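Local coordinates for protein aminoglycoside N(3)-acetyltransferase III (Serratia marcescens, PDB 7LAO) that catalyses transfer of an acetyl group from acetyl-CoA to the 3-amino group of 2-deoxystreptamine antibiotics such as gentamicin and tobramycin, conferring resistance to them, at residues 24-29 with 157-162; 28-33 with 99-104; 111-116 with 132-137; 172-177 with 255-260; 16-21 with 48-53. All blocks are in the same frame, centred on the assembly; numbering follows the deposited sequence.

Contact 1 of 5, residues 24-29 with 157-162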
# COMPACT_ATOMS: atom_id res chain seq x y z
N ILE A 24 8.77 6.52 -3.95
CA ILE A 24 8.92 5.19 -3.40
C ILE A 24 7.69 4.86 -2.56
O ILE A 24 7.35 5.58 -1.62
CB ILE A 24 10.20 5.11 -2.54
CG1 ILE A 24 11.39 5.49 -3.42
CG2 ILE A 24 10.40 3.67 -2.00
CD1 ILE A 24 11.62 4.52 -4.53
N MET A 25 7.04 3.76 -2.86
CA MET A 25 6.06 3.18 -1.96
C MET A 25 6.76 2.06 -1.20
O MET A 25 7.27 1.11 -1.81
CB MET A 25 4.86 2.64 -2.72
CG MET A 25 3.77 2.04 -1.81
SD MET A 25 2.13 1.90 -2.71
CE MET A 25 1.14 1.12 -1.42
N VAL A 26 6.75 2.15 0.14
CA VAL A 26 7.49 1.21 0.99
C VAL A 26 6.54 0.24 1.67
O VAL A 26 5.55 0.66 2.29
CB VAL A 26 8.31 1.97 2.06
CG1 VAL A 26 9.29 1.03 2.85
CG2 VAL A 26 9.03 3.18 1.47
N HIS A 27 6.89 -1.05 1.65
CA HIS A 27 6.25 -2.03 2.53
C HIS A 27 7.37 -2.63 3.36
O HIS A 27 8.31 -3.18 2.80
CB HIS A 27 5.53 -3.14 1.74
CG HIS A 27 4.62 -2.62 0.67
ND1 HIS A 27 3.31 -2.27 0.91
CD2 HIS A 27 4.84 -2.38 -0.65
CE1 HIS A 27 2.76 -1.83 -0.21
NE2 HIS A 27 3.66 -1.89 -1.17
N ALA A 28 7.28 -2.53 4.68
CA ALA A 28 8.42 -2.99 5.48
C ALA A 28 8.00 -3.96 6.56
O ALA A 28 6.88 -3.90 7.08
CB ALA A 28 9.16 -1.83 6.17
N SER A 29 8.91 -4.88 6.89
CA SER A 29 8.92 -5.54 8.20
C SER A 29 10.13 -4.99 8.95
O SER A 29 11.28 -5.31 8.61
CB SER A 29 8.99 -7.06 8.13
OG SER A 29 9.52 -7.52 9.39
N LYS A 157 8.25 3.61 -7.67
CA LYS A 157 8.96 2.33 -7.47
C LYS A 157 8.45 1.70 -6.18
O LYS A 157 8.06 2.41 -5.23
CB LYS A 157 10.46 2.53 -7.38
CG LYS A 157 11.08 3.10 -8.64
CD LYS A 157 12.55 3.25 -8.43
CE LYS A 157 13.28 3.87 -9.59
NZ LYS A 157 14.71 4.04 -9.10
N VAL A 158 8.36 0.38 -6.16
CA VAL A 158 7.88 -0.32 -4.98
C VAL A 158 9.10 -0.87 -4.25
O VAL A 158 9.93 -1.61 -4.83
CB VAL A 158 6.90 -1.44 -5.33
CG1 VAL A 158 6.48 -2.20 -4.07
CG2 VAL A 158 5.64 -0.83 -6.12
N LEU A 159 9.19 -0.54 -2.97
CA LEU A 159 10.29 -0.99 -2.12
C LEU A 159 9.75 -1.97 -1.09
O LEU A 159 8.90 -1.60 -0.28
CB LEU A 159 10.92 0.22 -1.44
CG LEU A 159 11.93 -0.16 -0.36
CD1 LEU A 159 13.09 -0.89 -0.97
CD2 LEU A 159 12.39 1.08 0.35
N LEU A 160 10.24 -3.23 -1.11
CA LEU A 160 9.92 -4.19 -0.06
C LEU A 160 11.15 -4.29 0.84
O LEU A 160 12.24 -4.63 0.36
CB LEU A 160 9.56 -5.58 -0.63
CG LEU A 160 8.47 -5.68 -1.72
CD1 LEU A 160 8.12 -7.15 -2.04
CD2 LEU A 160 7.19 -4.87 -1.35
N LEU A 161 10.99 -3.96 2.13
CA LEU A 161 12.08 -4.05 3.11
C LEU A 161 11.75 -5.21 4.03
O LEU A 161 11.14 -5.01 5.08
CB LEU A 161 12.23 -2.79 3.94
CG LEU A 161 12.61 -1.52 3.18
CD1 LEU A 161 12.69 -0.31 4.15
CD2 LEU A 161 13.93 -1.70 2.39
N GLY A 162 12.17 -6.42 3.64
CA GLY A 162 11.85 -7.66 4.33
C GLY A 162 10.40 -8.08 4.25
O GLY A 162 10.03 -9.06 4.89
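His27 CG stands anti to the carbonyl carbon (chi1 -50°), as does CG of Leu160 on the neighbouring strand (chi1 -52°), and this brings Leu160 CD2 to 3.5 Å from His27 CD2. That methyl approaches the ring obliquely. Val158 CG1, by contrast, lies in the ring plane at its edge, 3.8 Å from His27 CD2. On the other face of the sheet, Ile24 CG2 abuts Leu159 CB at 3.5 Å, while Val26 CG1 reaches Leu161 CD1 at 3.9 Å and also touches Leu159 CD2. Ile24 CD1 packs on Lys157 CB; the extended lysine chain then runs away to a salt bridge with Asp22. The backbones supply the main evidence of pairing. Five nearly straight N-H...O bonds alternate between the strands, from Met25 N to Lys157 O (2.9 Å) through Ser29 N to Leu161 O (2.9 Å). The strand axes approach to 4.7 Å, with their N-to-C directions 21° apart. Helix 147-153 packs on Met25 and Val158, whereas helix 40-51 packs on Ile24, Val26 and Leu159. The arrangement is that of adjacent parallel strands at the centre of a mixed sheet with helices on both faces, the core of an alpha/beta/alpha sandwich.

Contact 2 of 5, residues 28-33 with 99-104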
# COMPACT_ATOMS: atom_id res chain seq x y z
N ALA A 28 7.28 -2.53 4.68
CA ALA A 28 8.42 -2.99 5.48
C ALA A 28 8.00 -3.96 6.56
O ALA A 28 6.88 -3.90 7.08
CB ALA A 28 9.16 -1.83 6.17
N SER A 29 8.91 -4.88 6.89
CA SER A 29 8.92 -5.54 8.20
C SER A 29 10.13 -4.99 8.95
O SER A 29 11.28 -5.31 8.61
CB SER A 29 8.99 -7.06 8.13
OG SER A 29 9.52 -7.52 9.39
N LEU A 30 9.88 -4.14 9.95
CA LEU A 30 10.98 -3.52 10.67
C LEU A 30 11.72 -4.51 11.53
O LEU A 30 12.84 -4.20 11.96
CB LEU A 30 10.46 -2.36 11.54
CG LEU A 30 9.90 -1.29 10.61
CD1 LEU A 30 9.09 -0.25 11.36
CD2 LEU A 30 11.02 -0.62 9.83
N LYS A 31 11.12 -5.67 11.81
CA LYS A 31 11.87 -6.69 12.53
C LYS A 31 12.90 -7.33 11.62
O LYS A 31 14.04 -7.58 12.05
CB LYS A 31 10.93 -7.73 13.12
CG LYS A 31 11.66 -8.92 13.82
CD LYS A 31 12.33 -8.51 15.16
CE LYS A 31 12.46 -9.69 16.17
NZ LYS A 31 13.44 -9.41 17.26
N ALA A 32 12.52 -7.61 10.36
CA ALA A 32 13.50 -8.10 9.40
C ALA A 32 14.63 -7.08 9.21
O ALA A 32 15.80 -7.45 9.12
CB ALA A 32 12.82 -8.41 8.05
N VAL A 33 14.27 -5.80 9.11
CA VAL A 33 15.30 -4.77 8.97
C VAL A 33 16.26 -4.79 10.17
O VAL A 33 17.47 -4.57 10.02
CB VAL A 33 14.63 -3.40 8.77
CG1 VAL A 33 15.65 -2.28 8.89
CG2 VAL A 33 13.96 -3.37 7.40
N PHE A 99 0.11 -3.81 8.02
CA PHE A 99 0.87 -3.22 6.93
C PHE A 99 2.19 -2.59 7.39
O PHE A 99 2.92 -2.03 6.56
CB PHE A 99 0.02 -2.17 6.18
CG PHE A 99 -1.22 -2.74 5.54
CD1 PHE A 99 -1.29 -4.10 5.25
CD2 PHE A 99 -2.30 -1.92 5.23
CE1 PHE A 99 -2.42 -4.65 4.65
CE2 PHE A 99 -3.44 -2.44 4.63
CZ PHE A 99 -3.52 -3.80 4.35
N GLY A 100 2.51 -2.69 8.68
CA GLY A 100 3.82 -2.34 9.21
C GLY A 100 3.85 -1.10 10.10
O GLY A 100 3.14 -0.11 9.86
N LEU A 101 4.73 -1.13 11.10
CA LEU A 101 4.86 -0.01 12.02
C LEU A 101 5.39 1.24 11.33
O LEU A 101 5.23 2.35 11.86
CB LEU A 101 5.79 -0.42 13.17
CG LEU A 101 6.11 0.61 14.25
CD1 LEU A 101 4.82 1.22 14.79
CD2 LEU A 101 6.99 0.02 15.39
N LEU A 102 6.04 1.09 10.18
CA LEU A 102 6.61 2.23 9.48
C LEU A 102 5.55 3.25 9.08
O LEU A 102 5.84 4.45 9.04
CB LEU A 102 7.35 1.76 8.23
CG LEU A 102 8.23 2.82 7.57
CD1 LEU A 102 9.35 3.13 8.55
CD2 LEU A 102 8.82 2.23 6.28
N ASN A 103 4.33 2.81 8.74
CA ASN A 103 3.35 3.82 8.28
C ASN A 103 2.99 4.81 9.39
O ASN A 103 2.68 5.99 9.11
CB ASN A 103 2.11 3.12 7.73
CG ASN A 103 2.40 2.40 6.41
OD1 ASN A 103 3.11 2.95 5.56
ND2 ASN A 103 1.92 1.16 6.27
N ARG A 104 3.06 4.39 10.64
CA ARG A 104 2.86 5.33 11.73
C ARG A 104 3.93 6.42 11.70
O ARG A 104 3.64 7.57 11.98
CB ARG A 104 2.85 4.59 13.06
CG ARG A 104 2.97 5.47 14.30
CD ARG A 104 2.95 4.65 15.59
NE ARG A 104 3.29 5.50 16.71
CZ ARG A 104 3.05 5.20 17.97
NH1 ARG A 104 2.44 4.06 18.26
NH2 ARG A 104 3.38 6.04 18.94
O HOH W 1 5.16 -1.06 6.00
O HOH W 2 6.70 -1.31 8.71
O HOH W 3 6.84 -3.65 10.86
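Leu30 CD1 makes the closest approach between the segments, 3.5 Å from Leu102 N; it also lies 3.8 Å from Leu101 CB, with Leu102 CB a little farther off. With CG anti to the carbonyl carbon (chi1 -64°), Leu30 directs its CD1 branch onto Leu101 CB and the Leu102 backbone. The side chains of Leu30 and Leu101 cross at about a right angle. Beside them, Ala28 CB touches Leu102 CD2 at 4.1 Å. The polar backbone atoms are joined through water. One water donates to Ala28 O (3.1 Å) and accepts from Leu102 N (2.9 Å). A second accepts from both Leu30 N and Leu101 N, and a third accepts from Ala28 N. The two segments are therefore separated by a hydrated seam; their backbones come nearest at Ala28 and Gly100, whose CA passes 4.0 Å from Ala28 O. Farther out, Ser29 is the N-cap of helix 30-33: its OG accepts from Ala32 N at 3.2 Å along a nearly straight line (171°), fixing the first turn that carries Leu30. At the other end Phe99 stacks on Tyr60 and meets Tyr96 edge-to-face. Helix 40-51 backs the apolar part, with Ala40 and Val43 against Leu30 and Val43 and Val44 against Leu102, while Val33 rests on Leu161 of strand 157-161 and Ala246 of strand 246-252.

Contact 3 of 5, residues 111-116 with 132-137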
# COMPACT_ATOMS: atom_id res chain seq x y z
N ASP A 111 5.25 17.34 7.21
CA ASP A 111 4.36 17.70 6.10
C ASP A 111 3.78 16.47 5.41
O ASP A 111 3.27 16.56 4.29
CB ASP A 111 5.10 18.62 5.12
CG ASP A 111 5.58 19.96 5.85
OD1 ASP A 111 4.71 20.85 6.07
OD2 ASP A 111 6.78 20.10 6.21
N ALA A 112 3.77 15.33 6.10
CA ALA A 112 3.10 14.15 5.57
C ALA A 112 1.61 14.42 5.45
O ALA A 112 1.05 15.24 6.17
CB ALA A 112 3.34 12.91 6.45
N ARG A 113 0.96 13.76 4.47
CA ARG A 113 -0.48 13.89 4.28
C ARG A 113 -1.07 12.49 4.22
O ARG A 113 -0.36 11.52 3.96
CB ARG A 113 -0.82 14.67 3.00
CG ARG A 113 0.07 15.90 2.78
CD ARG A 113 -0.46 16.80 1.59
NE ARG A 113 -1.77 17.35 1.91
CZ ARG A 113 -2.01 18.48 2.59
NH1 ARG A 113 -1.02 19.23 3.07
NH2 ARG A 113 -3.27 18.85 2.80
N ARG A 114 -2.36 12.40 4.48
CA ARG A 114 -3.03 11.10 4.55
C ARG A 114 -4.30 11.16 3.74
O ARG A 114 -4.99 12.18 3.74
CB ARG A 114 -3.39 10.71 6.00
CG ARG A 114 -3.78 9.26 6.14
CD ARG A 114 -4.21 8.98 7.57
NE ARG A 114 -4.43 7.56 7.86
CZ ARG A 114 -4.61 7.11 9.10
NH1 ARG A 114 -4.55 7.97 10.10
NH2 ARG A 114 -4.81 5.82 9.36
N SER A 115 -4.60 10.08 3.03
CA SER A 115 -5.78 10.07 2.19
C SER A 115 -7.03 9.74 3.01
O SER A 115 -6.97 9.15 4.09
CB SER A 115 -5.58 9.07 1.04
OG SER A 115 -5.97 7.78 1.41
N ALA A 116 -8.19 10.15 2.49
CA ALA A 116 -9.43 10.13 3.27
C ALA A 116 -10.23 8.83 3.15
O ALA A 116 -11.29 8.73 3.79
CB ALA A 116 -10.34 11.31 2.85
N LEU A 132 -0.93 12.58 -4.56
CA LEU A 132 -1.18 11.16 -4.36
C LEU A 132 -2.41 10.91 -3.50
O LEU A 132 -3.22 10.02 -3.83
CB LEU A 132 0.06 10.47 -3.77
CG LEU A 132 1.19 10.46 -4.80
CD1 LEU A 132 2.59 10.07 -4.17
CD2 LEU A 132 0.82 9.51 -5.92
N THR A 133 -2.60 11.71 -2.42
CA THR A 133 -3.60 11.38 -1.41
C THR A 133 -5.00 11.93 -1.69
O THR A 133 -5.93 11.58 -0.95
CB THR A 133 -3.13 11.87 -0.03
OG1 THR A 133 -2.86 13.27 -0.08
CG2 THR A 133 -1.81 11.13 0.37
N GLU A 134 -5.17 12.78 -2.72
CA GLU A 134 -6.49 13.30 -3.08
C GLU A 134 -6.67 13.20 -4.60
O GLU A 134 -5.77 13.61 -5.34
CB GLU A 134 -6.62 14.78 -2.65
CG GLU A 134 -6.62 15.02 -1.15
CD GLU A 134 -6.70 16.52 -0.81
OE1 GLU A 134 -5.70 17.10 -0.32
OE2 GLU A 134 -7.78 17.11 -1.11
N PRO A 135 -7.84 12.74 -5.09
CA PRO A 135 -8.98 12.26 -4.32
C PRO A 135 -8.85 10.80 -3.90
O PRO A 135 -7.97 10.09 -4.41
CB PRO A 135 -10.17 12.48 -5.29
CG PRO A 135 -9.53 12.21 -6.63
CD PRO A 135 -8.10 12.70 -6.54
N HIS A 136 -9.67 10.35 -2.96
CA HIS A 136 -9.58 8.93 -2.57
C HIS A 136 -10.98 8.55 -2.08
O HIS A 136 -11.30 8.68 -0.90
CB HIS A 136 -8.52 8.60 -1.52
CG HIS A 136 -8.15 7.14 -1.49
ND1 HIS A 136 -7.22 6.61 -0.61
CD2 HIS A 136 -8.58 6.09 -2.25
CE1 HIS A 136 -7.11 5.31 -0.81
NE2 HIS A 136 -7.91 4.97 -1.80
N ARG A 137 -11.81 8.11 -3.01
CA ARG A 137 -13.23 7.93 -2.78
C ARG A 137 -13.60 6.47 -2.55
O ARG A 137 -12.93 5.54 -3.01
CB ARG A 137 -14.05 8.47 -3.96
CG ARG A 137 -13.43 9.67 -4.70
CD ARG A 137 -14.41 10.29 -5.69
NE ARG A 137 -13.79 11.27 -6.59
CZ ARG A 137 -13.71 12.58 -6.34
NH1 ARG A 137 -14.19 13.09 -5.20
NH2 ARG A 137 -13.13 13.39 -7.23
O HOH W 4 -3.90 15.53 1.10
O HOH W 5 -8.21 12.06 0.35
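Ser115 and His136 anchor a partly buried, mainly polar contact in which strand 113-114, at one edge of the mixed sheet, and the loop after it meet the C-terminal end of helix 129-133. Ser115 OG lies 2.6 Å from His136 ND1, a hydrogen bond in which either atom could be the donor, with OG at the ring edge, near its plane. With chi1 at 87°, Ser115 OG stands between the backbone N and the carbonyl carbon; Ser115 CB is 3.2 Å from Thr133 O. Thr133 packs on Ser115, its CB 3.8 Å from Ser115 N. Two waters complete the join. One accepts from Arg113 NE in the guanidinium plane and donates to Thr133 OG1 and Glu134 OE1 (2.8 Å), so it bridges Arg113 and Glu134, whose NH2 and OE1 are 4.3 Å apart, beyond a salt bridge. Thr133 OG1 also hydrogen-bonds Ala129 O, one turn back. The other water links Ala116 N (2.9 Å) to Thr133 O (2.7 Å). Outside, Met122 N bonds to Ser115 OG and Ala141 O to His136 NE2. Both His136 ring nitrogens are thus engaged, fixing the imidazole's rotation, and the Ser115 hydroxyl couples the loop after the helix to strand 122-125, next to the edge strand.

Contact 4 of 5, residues 172-177 with 255-260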
# COMPACT_ATOMS: atom_id res chain seq x y z
N HIS A 172 -2.66 -4.74 -6.94
CA HIS A 172 -4.12 -4.60 -6.90
C HIS A 172 -4.63 -3.61 -7.96
O HIS A 172 -5.75 -3.75 -8.44
CB HIS A 172 -4.58 -4.16 -5.51
CG HIS A 172 -4.43 -5.23 -4.47
ND1 HIS A 172 -5.00 -6.49 -4.62
CD2 HIS A 172 -3.74 -5.26 -3.30
CE1 HIS A 172 -4.69 -7.23 -3.57
NE2 HIS A 172 -3.94 -6.50 -2.75
N TYR A 173 -3.83 -2.59 -8.32
CA TYR A 173 -4.25 -1.70 -9.40
C TYR A 173 -4.27 -2.45 -10.75
O TYR A 173 -5.22 -2.29 -11.53
CB TYR A 173 -3.32 -0.49 -9.43
CG TYR A 173 -3.51 0.38 -10.62
CD1 TYR A 173 -4.68 1.17 -10.76
CD2 TYR A 173 -2.55 0.41 -11.63
CE1 TYR A 173 -4.87 1.97 -11.91
CE2 TYR A 173 -2.72 1.21 -12.75
CZ TYR A 173 -3.87 1.98 -12.88
OH TYR A 173 -3.98 2.72 -14.00
N ALA A 174 -3.26 -3.28 -11.01
CA ALA A 174 -3.26 -4.13 -12.21
C ALA A 174 -4.48 -5.03 -12.24
O ALA A 174 -5.10 -5.22 -13.30
CB ALA A 174 -2.00 -5.01 -12.26
N GLU A 175 -4.82 -5.63 -11.10
CA GLU A 175 -6.06 -6.41 -11.04
C GLU A 175 -7.25 -5.57 -11.45
O GLU A 175 -8.17 -6.07 -12.11
CB GLU A 175 -6.29 -6.97 -9.64
CG GLU A 175 -5.37 -8.10 -9.21
CD GLU A 175 -5.54 -8.48 -7.71
OE1 GLU A 175 -6.07 -7.66 -6.93
OE2 GLU A 175 -5.13 -9.60 -7.32
N ALA A 176 -7.27 -4.31 -11.07
CA ALA A 176 -8.48 -3.54 -11.32
C ALA A 176 -8.62 -3.21 -12.80
O ALA A 176 -9.72 -3.29 -13.36
CB ALA A 176 -8.50 -2.28 -10.44
N ILE A 177 -7.50 -2.93 -13.49
CA ILE A 177 -7.56 -2.52 -14.89
C ILE A 177 -7.44 -3.68 -15.88
O ILE A 177 -7.64 -3.46 -17.09
CB ILE A 177 -6.48 -1.46 -15.21
CG1 ILE A 177 -5.05 -2.01 -15.01
CG2 ILE A 177 -6.69 -0.15 -14.34
CD1 ILE A 177 -3.95 -1.02 -15.53
N ASP A 255 6.22 -1.03 -14.79
CA ASP A 255 6.61 -2.26 -15.47
C ASP A 255 5.95 -3.48 -14.84
O ASP A 255 5.41 -4.34 -15.55
CB ASP A 255 8.12 -2.39 -15.45
CG ASP A 255 8.62 -3.33 -16.57
OD1 ASP A 255 9.21 -4.35 -16.26
OD2 ASP A 255 8.34 -3.08 -17.74
N ILE A 256 5.87 -3.53 -13.51
CA ILE A 256 5.26 -4.70 -12.90
C ILE A 256 3.75 -4.68 -13.06
O ILE A 256 3.11 -5.75 -13.15
CB ILE A 256 5.67 -4.83 -11.43
CG1 ILE A 256 5.48 -6.28 -11.00
CG2 ILE A 256 4.87 -3.77 -10.51
CD1 ILE A 256 6.12 -6.58 -9.66
N VAL A 257 3.15 -3.49 -13.14
CA VAL A 257 1.73 -3.41 -13.42
C VAL A 257 1.47 -3.85 -14.86
O VAL A 257 0.52 -4.59 -15.13
CB VAL A 257 1.23 -1.97 -13.14
CG1 VAL A 257 -0.12 -1.69 -13.84
CG2 VAL A 257 1.09 -1.80 -11.64
N SER A 258 2.28 -3.38 -15.80
CA SER A 258 2.09 -3.79 -17.20
C SER A 258 2.27 -5.30 -17.36
O SER A 258 1.46 -5.99 -18.00
CB SER A 258 3.09 -3.04 -18.08
OG SER A 258 2.96 -3.46 -19.41
N PHE A 259 3.30 -5.85 -16.69
CA PHE A 259 3.47 -7.30 -16.67
C PHE A 259 2.23 -7.97 -16.11
O PHE A 259 1.75 -8.97 -16.65
CB PHE A 259 4.68 -7.68 -15.82
CG PHE A 259 4.85 -9.17 -15.70
CD1 PHE A 259 4.26 -9.90 -14.67
CD2 PHE A 259 5.54 -9.87 -16.70
CE1 PHE A 259 4.44 -11.34 -14.64
CE2 PHE A 259 5.71 -11.25 -16.63
CZ PHE A 259 5.15 -11.96 -15.61
N GLY A 260 1.73 -7.46 -14.99
CA GLY A 260 0.59 -8.08 -14.34
C GLY A 260 -0.65 -8.08 -15.23
O GLY A 260 -1.39 -9.07 -15.27
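A single methyl, Val257 CG1, is the meeting point for three side chains of helix 172-177, and no other side chain of 255-260 touches that helix. Tyr173 CD2 lies 3.9 Å from Val257 CG1, Ala174 CB 4.1 Å and Ile177 CD1 4.2 Å. These three residues lie on one flank of their helix and meet the same methyl. Tyr173 is directed there by having CG anti to the backbone N (chi1 171°); its side chain crosses that of Val257 at about a right angle, and the methyl approaches the ring obliquely. The small residues Ala174 and Gly260 at the crossing are consistent with the 8.7 Å separation of the axes. Ala174 CB sits 3.8 Å from Val257 O and 4.5 Å from Gly260 C, and the CA atoms of Ala174 and Val257 are 5.2 Å apart. On the side of helix 172-177 turned from this interface, His172 ND1 donates to Glu175 OE1 at 2.8 Å (161°); the oxygen lies in the imidazole plane but is met from above the carboxylate plane. Helix 147-153 closes the apolar cluster, its Val152 touching both Tyr173 and Val257, and Val261 continues it along helix 253-268 against Ala174 and Ile177. The -41° crossing, with Val257 over Tyr173, Ala174 and Ile177, is consistent with ordinary ridges-into-grooves helix packing in an alpha/beta domain.

Contact 5 of 5, residues 16-21 with 48-53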
# COMPACT_ATOMS: atom_id res chain seq x y z
N LEU A 16 20.61 -0.41 -3.44
CA LEU A 16 19.51 -1.19 -4.00
C LEU A 16 18.90 -0.50 -5.21
O LEU A 16 18.11 -1.11 -5.96
CB LEU A 16 18.45 -1.44 -2.92
CG LEU A 16 17.28 -2.35 -3.19
CD1 LEU A 16 17.71 -3.84 -3.41
CD2 LEU A 16 16.28 -2.19 -2.08
N GLY A 17 19.27 0.75 -5.43
CA GLY A 17 18.81 1.49 -6.59
C GLY A 17 17.96 2.70 -6.28
O GLY A 17 17.56 3.39 -7.22
N VAL A 18 17.67 3.01 -5.01
CA VAL A 18 16.90 4.22 -4.71
C VAL A 18 17.76 5.44 -5.03
O VAL A 18 18.96 5.47 -4.75
CB VAL A 18 16.47 4.24 -3.23
CG1 VAL A 18 15.66 5.56 -2.87
CG2 VAL A 18 15.66 2.96 -2.87
N ARG A 19 17.14 6.47 -5.64
CA ARG A 19 17.86 7.65 -6.10
C ARG A 19 17.12 8.91 -5.69
O ARG A 19 15.89 8.89 -5.52
CB ARG A 19 18.04 7.64 -7.63
CG ARG A 19 19.02 6.61 -8.16
CD ARG A 19 20.41 6.88 -7.58
NE ARG A 19 21.39 5.91 -8.02
CZ ARG A 19 21.67 4.76 -7.40
NH1 ARG A 19 21.04 4.39 -6.28
NH2 ARG A 19 22.60 3.95 -7.92
N PRO A 20 17.85 10.02 -5.50
CA PRO A 20 17.20 11.32 -5.28
C PRO A 20 16.15 11.66 -6.34
O PRO A 20 16.37 11.52 -7.55
CB PRO A 20 18.37 12.31 -5.29
CG PRO A 20 19.51 11.53 -4.80
CD PRO A 20 19.31 10.12 -5.36
N GLY A 21 14.99 12.11 -5.87
CA GLY A 21 13.87 12.42 -6.75
C GLY A 21 12.87 11.31 -6.89
O GLY A 21 11.78 11.53 -7.44
N ARG A 48 14.21 9.23 3.59
CA ARG A 48 14.18 10.62 3.14
C ARG A 48 15.56 11.05 2.66
O ARG A 48 15.68 11.68 1.59
CB ARG A 48 13.71 11.57 4.26
CG ARG A 48 14.02 13.03 3.93
CD ARG A 48 13.25 13.45 2.67
NE ARG A 48 11.86 13.02 2.80
CZ ARG A 48 10.96 13.08 1.81
NH1 ARG A 48 11.30 13.59 0.63
NH2 ARG A 48 9.75 12.59 2.02
N ALA A 49 16.61 10.67 3.40
CA ALA A 49 17.96 10.92 2.93
C ALA A 49 18.15 10.30 1.54
O ALA A 49 18.78 10.91 0.66
CB ALA A 49 19.00 10.35 3.92
N ALA A 50 17.64 9.09 1.34
CA ALA A 50 17.86 8.41 0.07
C ALA A 50 17.14 9.13 -1.09
O ALA A 50 17.67 9.21 -2.21
CB ALA A 50 17.37 6.96 0.14
N VAL A 51 15.91 9.61 -0.88
CA VAL A 51 15.20 10.23 -2.02
C VAL A 51 15.35 11.75 -2.11
O VAL A 51 14.87 12.36 -3.10
CB VAL A 51 13.70 9.86 -2.01
CG1 VAL A 51 13.52 8.30 -2.09
CG2 VAL A 51 12.98 10.54 -0.80
N GLY A 52 16.03 12.38 -1.15
CA GLY A 52 16.19 13.84 -1.17
C GLY A 52 14.90 14.59 -0.95
O GLY A 52 13.81 14.03 -0.79
N SER A 53 15.03 15.92 -0.93
CA SER A 53 13.89 16.76 -0.70
C SER A 53 12.94 16.74 -1.88
O SER A 53 11.77 17.05 -1.70
CB SER A 53 14.34 18.19 -0.38
OG SER A 53 15.00 18.76 -1.49
O HOH W 6 19.95 7.63 -2.90
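Val51, Val18 and Ala50 bury the most surface here, and one methyl joins them: Val18 CG1 is 3.6 Å from Val51 CG1 and 3.7 Å from Ala50 CB. Val18 has CG1 anti to its backbone N (chi1 179°), which sends this branch toward the end of helix 40-51, where it meets the Val51 side chain obliquely. The carbonyls of the same two helix residues receive the polar half of the contact. Val51 O accepts from Gly21 N at 2.8 Å with an almost straight N-H...O line (173°), although the donor is tilted 32° from the carbonyl plane, and Pro20 CA makes a further C-H...O approach to Val51 O at 3.4 Å. Ala50 O lies beside the Pro20 ring, whose N has no hydrogen to offer; a water donates to it instead (2.9 Å) and also to Val18 O (3.0 Å). Arg48 NH1 donates to Gly52 O and to Gly55 O, holding the turn that follows the helix. A Schellman motif at Gly17 ends helix 6-16 and starts the loop on its way to strand 23-28. That loop thus lies against the C-terminal end of helix 40-51, where Ala50 touches Leu13 of helix 6-16 and Val51 packs on Leu57 of strand 56-60 and Ile24 of strand 23-28.

From the N terminus, contact 5 closes the first loop, fastening the segment after helix 6-16 to the end of helix 40-51. Contacts 1 and 2 both open inside that loop and close beyond it, so each crosses contact 5. They share Ala28 and Ser29: contact 2 sets the start of helix 30-33 against that of helix 102-108, and contact 1 pairs strands 23-28 and 157-161. Contact 3, a short closure at the sheet edge, falls wholly within the span of contact 1 and follows contact 2 in series. Contact 4 opens after contact 1 has closed, joining helices 170-177 and 253-268. Contacts 2 and 5 each touch contact 1; the centres of contacts 2 and 4 are about 24 Å apart.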